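Local coordinates for protein 4-hydroxy-3-methylbut-2-enyl diphosphate reductase, apicoplast (Plasmodium falciparum, PDB 4N7B) that reduces (E)-4-hydroxy-3-methylbut-2-enyl diphosphate to isopentenyl and dimethylallyl diphosphate with an iron-sulfur cluster, the last step of isoprenoid precursor synthesis by the DOXP/MEP pathway, at residues L279-Y290 and I302-A313. Residues are numbered along the deposited sequence; the frame is centred on the assembly and turned at random.
Sequences LNDVPDGHILIY and IAKKKKLIEIDA
Tyr290 and Glu310 meet across neighbouring parallel strands of a beta-alpha-beta unit, in which helix 297-305 links strand 287-290 to strand 309-312, at one edge of a four-stranded parallel sheet. Tyr290 OH donates to Glu310 OE2 at 2.6 Å, on the anti side of a carboxylate turned 89° from the ring. With CG anti to the carbonyl carbon (chi1 -60°), the ring reaches toward the second strand edge-on, with Glu310 OE2 and Asp312 CB near its plane, and Ala303 CB of the helix approaches Tyr290 OH to 3.4 Å. Asp312 itself is held by Arg300 through a salt bridge and by Thr314. The parallel ladder is Ile309 N to His286 O, Leu288 N to Ile309 O, Ile311 N to Leu288 O and Tyr290 N to Ile311 O; Ala313, two residues before the cluster ligand Cys315, then gives its N-H to Tyr290 O (3.0 Å). On the sheet face away from Tyr290, Ile287 CD1 rests 3.6 Å from Ile309 CB, while Ile289 and Ile311 lie side by side under helix 232-247. Leu308, whose N-H bonds Ala303 O in the Schellman motif that ends the helix (Lys307 as C-prime residue), wedges its two methyls into the other segment, CD2 against Val282 CG1 (3.6 Å) and CD1 toward Leu288 CD2. Gly285, in the type II turn 283-286, donates its N-H to Lys306 O. Lys306 reaches back across Leu279 O, where its CE sits at 3.3 Å, and a bend at chi4 (-78°) directs NZ to two acceptors: Val282 O at 3.2 Å and, in a salt bridge, Asp284 OD1 at 3.0 Å.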
loop_
_atom_site.group_PDB
_atom_site.type_symbol
_atom_site.label_atom_id
_atom_site.label_comp_id
_atom_site.label_asym_id
_atom_site.label_seq_id
_atom_site.Cartn_x
_atom_site.Cartn_y
_atom_site.Cartn_z
ATOM N N LEU A 279 -13.028 3.553 18.334
ATOM C CA LEU A 279 -13.783 2.316 18.524
ATOM C C LEU A 279 -15.044 2.486 19.375
ATOM O O LEU A 279 -15.888 1.593 19.409
ATOM C CB LEU A 279 -12.888 1.231 19.118
ATOM C CG LEU A 279 -12.258 0.328 18.058
ATOM C CD1 LEU A 279 -11.226 1.114 17.246
ATOM C CD2 LEU A 279 -11.647 -0.914 18.696
ATOM N N ASN A 280 -15.176 3.622 20.052
ATOM C CA ASN A 280 -16.407 3.929 20.778
ATOM C C ASN A 280 -17.553 4.228 19.830
ATOM O O ASN A 280 -18.723 4.160 20.213
ATOM C CB ASN A 280 -16.215 5.122 21.708
ATOM C CG ASN A 280 -15.447 4.765 22.953
ATOM O OD1 ASN A 280 -15.359 3.592 23.327
ATOM N ND2 ASN A 280 -14.890 5.774 23.613
ATOM N N ASP A 281 -17.203 4.571 18.592
ATOM C CA ASP A 281 -18.192 4.797 17.550
ATOM C C ASP A 281 -18.740 3.454 17.102
ATOM O O ASP A 281 -19.654 3.393 16.282
ATOM C CB ASP A 281 -17.569 5.530 16.360
ATOM C CG ASP A 281 -17.187 6.961 16.689
ATOM O OD1 ASP A 281 -17.299 7.354 17.871
ATOM O OD2 ASP A 281 -16.768 7.689 15.763
ATOM N N VAL A 282 -18.177 2.378 17.647
ATOM C CA VAL A 282 -18.634 1.032 17.326
ATOM C C VAL A 282 -19.412 0.405 18.479
ATOM O O VAL A 282 -18.876 0.220 19.570
ATOM C CB VAL A 282 -17.463 0.104 16.976
ATOM C CG1 VAL A 282 -17.989 -1.295 16.660
ATOM C CG2 VAL A 282 -16.674 0.671 15.801
ATOM N N PRO A 283 -20.688 0.077 18.233
ATOM C CA PRO A 283 -21.509 -0.678 19.182
ATOM C C PRO A 283 -20.830 -1.976 19.599
ATOM O O PRO A 283 -20.266 -2.675 18.752
ATOM C CB PRO A 283 -22.770 -0.991 18.374
ATOM C CG PRO A 283 -22.860 0.100 17.362
ATOM C CD PRO A 283 -21.441 0.468 17.029
ATOM N N ASP A 284 -20.874 -2.287 20.890
ATOM C CA ASP A 284 -20.370 -3.562 21.387
ATOM C C ASP A 284 -21.089 -4.707 20.676
ATOM O O ASP A 284 -22.242 -4.567 20.280
ATOM C CB ASP A 284 -20.581 -3.665 22.900
ATOM C CG ASP A 284 -19.825 -2.597 23.669
ATOM O OD1 ASP A 284 -19.422 -1.590 23.047
ATOM O OD2 ASP A 284 -19.640 -2.763 24.897
ATOM N N GLY A 285 -20.403 -5.831 20.497
ATOM C CA GLY A 285 -21.005 -6.989 19.859
ATOM C C GLY A 285 -20.992 -6.946 18.339
ATOM O O GLY A 285 -21.216 -7.970 17.689
ATOM N N HIS A 286 -20.723 -5.776 17.764
ATOM C CA HIS A 286 -20.813 -5.608 16.312
ATOM C C HIS A 286 -19.535 -5.990 15.569
ATOM O O HIS A 286 -18.488 -6.227 16.172
ATOM C CB HIS A 286 -21.190 -4.170 15.953
ATOM C CG HIS A 286 -22.659 -3.904 16.002
ATOM N ND1 HIS A 286 -23.404 -4.066 17.150
ATOM C CD2 HIS A 286 -23.526 -3.500 15.044
ATOM C CE1 HIS A 286 -24.667 -3.769 16.900
ATOM N NE2 HIS A 286 -24.768 -3.421 15.629
ATOM N N ILE A 287 -19.651 -6.042 14.244
ATOM C CA ILE A 287 -18.534 -6.350 13.358
ATOM C C ILE A 287 -17.569 -5.180 13.280
ATOM O O ILE A 287 -17.987 -4.037 13.115
ATOM C CB ILE A 287 -19.029 -6.609 11.920
ATOM C CG1 ILE A 287 -20.036 -7.761 11.888
ATOM C CG2 ILE A 287 -17.862 -6.911 11.004
ATOM C CD1 ILE A 287 -19.400 -9.118 11.644
ATOM N N LEU A 288 -16.278 -5.469 13.394
ATOM C CA LEU A 288 -15.263 -4.487 13.064
ATOM C C LEU A 288 -14.225 -5.102 12.155
ATOM O O LEU A 288 -13.686 -6.166 12.455
ATOM C CB LEU A 288 -14.567 -3.952 14.306
ATOM C CG LEU A 288 -13.476 -2.918 13.989
ATOM C CD1 LEU A 288 -14.073 -1.663 13.356
ATOM C CD2 LEU A 288 -12.718 -2.565 15.248
ATOM N N ILE A 289 -13.940 -4.414 11.053
ATOM C CA ILE A 289 -12.941 -4.864 10.093
ATOM C C ILE A 289 -11.653 -4.051 10.185
ATOM O O ILE A 289 -11.687 -2.816 10.182
ATOM C CB ILE A 289 -13.481 -4.755 8.666
ATOM C CG1 ILE A 289 -14.763 -5.588 8.544
ATOM C CG2 ILE A 289 -12.440 -5.218 7.677
ATOM C CD1 ILE A 289 -15.440 -5.504 7.193
ATOM N N TYR A 290 -10.517 -4.739 10.258
ATOM C CA TYR A 290 -9.223 -4.064 10.251
ATOM C C TYR A 290 -8.749 -3.904 8.812
ATOM O O TYR A 290 -8.811 -4.846 8.019
ATOM C CB TYR A 290 -8.190 -4.849 11.066
ATOM C CG TYR A 290 -8.572 -5.042 12.515
ATOM C CD1 TYR A 290 -8.937 -3.963 13.312
ATOM C CD2 TYR A 290 -8.588 -6.304 13.086
ATOM C CE1 TYR A 290 -9.294 -4.141 14.638
ATOM C CE2 TYR A 290 -8.946 -6.490 14.414
ATOM C CZ TYR A 290 -9.300 -5.409 15.183
ATOM O OH TYR A 290 -9.653 -5.600 16.509
ATOM N N ILE A 302 -8.808 -3.960 22.998
ATOM C CA ILE A 302 -9.967 -3.092 23.185
ATOM C C ILE A 302 -11.203 -3.680 22.526
ATOM O O ILE A 302 -12.303 -3.605 23.074
ATOM C CB ILE A 302 -9.729 -1.718 22.578
ATOM C CG1 ILE A 302 -8.720 -0.953 23.429
ATOM C CG2 ILE A 302 -11.047 -0.948 22.457
ATOM C CD1 ILE A 302 -8.509 0.468 22.978
ATOM N N ALA A 303 -11.014 -4.252 21.340
ATOM C CA ALA A 303 -12.113 -4.846 20.590
ATOM C C ALA A 303 -12.747 -5.966 21.401
ATOM O O ALA A 303 -13.973 -6.078 21.479
ATOM C CB ALA A 303 -11.615 -5.382 19.249
ATOM N N LYS A 304 -11.900 -6.783 22.017
ATOM C CA LYS A 304 -12.367 -7.946 22.756
ATOM C C LYS A 304 -13.180 -7.512 23.965
ATOM O O LYS A 304 -14.197 -8.119 24.278
ATOM C CB LYS A 304 -11.189 -8.834 23.165
ATOM C CG LYS A 304 -10.817 -9.843 22.089
ATOM C CD LYS A 304 -9.323 -10.108 22.020
ATOM C CE LYS A 304 -8.930 -10.491 20.602
ATOM N NZ LYS A 304 -7.463 -10.531 20.355
ATOM N N LYS A 305 -12.745 -6.445 24.622
ATOM C CA LYS A 305 -13.497 -5.857 25.728
ATOM C C LYS A 305 -14.922 -5.516 25.305
ATOM O O LYS A 305 -15.867 -5.705 26.069
ATOM C CB LYS A 305 -12.801 -4.589 26.225
ATOM C CG LYS A 305 -11.731 -4.821 27.280
ATOM C CD LYS A 305 -11.209 -3.490 27.814
ATOM C CE LYS A 305 -10.587 -3.637 29.201
ATOM N NZ LYS A 305 -10.653 -2.368 29.997
ATOM N N LYS A 306 -15.066 -5.007 24.085
ATOM C CA LYS A 306 -16.374 -4.659 23.545
ATOM C C LYS A 306 -17.033 -5.857 22.882
ATOM O O LYS A 306 -18.100 -5.728 22.277
ATOM C CB LYS A 306 -16.239 -3.551 22.510
ATOM C CG LYS A 306 -15.828 -2.217 23.070
ATOM C CD LYS A 306 -15.567 -1.247 21.936
ATOM C CE LYS A 306 -15.840 0.179 22.359
ATOM N NZ LYS A 306 -17.311 0.468 22.355
ATOM N N LYS A 307 -16.404 -7.018 23.001
ATOM C CA LYS A 307 -16.891 -8.227 22.364
ATOM C C LYS A 307 -17.307 -7.964 20.910
ATOM O O LYS A 307 -18.434 -8.247 20.510
ATOM C CB LYS A 307 -18.047 -8.813 23.179
ATOM C CG LYS A 307 -17.969 -10.323 23.336
ATOM C CD LYS A 307 -18.007 -10.748 24.803
ATOM C CE LYS A 307 -17.757 -12.248 24.946
ATOM N NZ LYS A 307 -17.840 -12.718 26.354
ATOM N N LEU A 308 -16.379 -7.431 20.121
ATOM C CA LEU A 308 -16.643 -7.180 18.710
ATOM C C LEU A 308 -16.297 -8.401 17.873
ATOM O O LEU A 308 -15.450 -9.210 18.256
ATOM C CB LEU A 308 -15.819 -5.992 18.217
ATOM C CG LEU A 308 -16.061 -4.664 18.927
ATOM C CD1 LEU A 308 -15.072 -3.631 18.416
ATOM C CD2 LEU A 308 -17.490 -4.203 18.705
ATOM N N ILE A 309 -16.950 -8.528 16.724
ATOM C CA ILE A 309 -16.579 -9.549 15.761
ATOM C C ILE A 309 -15.423 -9.008 14.959
ATOM O O ILE A 309 -15.621 -8.267 13.999
ATOM C CB ILE A 309 -17.690 -9.873 14.755
ATOM C CG1 ILE A 309 -19.069 -9.875 15.420
ATOM C CG2 ILE A 309 -17.404 -11.219 14.100
ATOM C CD1 ILE A 309 -19.237 -10.949 16.450
ATOM N N GLU A 310 -14.214 -9.369 15.364
ATOM C CA GLU A 310 -13.014 -8.918 14.687
ATOM C C GLU A 310 -12.821 -9.652 13.371
ATOM O O GLU A 310 -12.695 -10.874 13.338
ATOM C CB GLU A 310 -11.806 -9.151 15.576
ATOM C CG GLU A 310 -11.784 -8.287 16.809
ATOM C CD GLU A 310 -10.595 -8.595 17.685
ATOM O OE1 GLU A 310 -10.725 -9.483 18.554
ATOM O OE2 GLU A 310 -9.527 -7.963 17.488
ATOM N N ILE A 311 -12.791 -8.890 12.286
ATOM C CA ILE A 311 -12.530 -9.446 10.969
ATOM C C ILE A 311 -11.324 -8.745 10.355
ATOM O O ILE A 311 -11.405 -7.589 9.937
ATOM C CB ILE A 311 -13.751 -9.325 10.062
ATOM C CG1 ILE A 311 -14.863 -10.220 10.614
ATOM C CG2 ILE A 311 -13.384 -9.718 8.633
ATOM C CD1 ILE A 311 -15.994 -10.444 9.663
ATOM N N ASP A 312 -10.207 -9.463 10.307
ATOM C CA ASP A 312 -8.914 -8.852 10.054
ATOM C C ASP A 312 -8.499 -8.945 8.591
ATOM O O ASP A 312 -8.078 -10.003 8.130
ATOM C CB ASP A 312 -7.858 -9.523 10.926
ATOM C CG ASP A 312 -6.522 -8.818 10.868
ATOM O OD1 ASP A 312 -6.384 -7.826 10.114
ATOM O OD2 ASP A 312 -5.595 -9.265 11.567
ATOM N N ALA A 313 -8.584 -7.822 7.877
ATOM C CA ALA A 313 -8.230 -7.779 6.453
ATOM C C ALA A 313 -6.833 -7.230 6.260
ATOM O O ALA A 313 -6.476 -6.802 5.155
ATOM C CB ALA A 313 -9.241 -6.932 5.660
#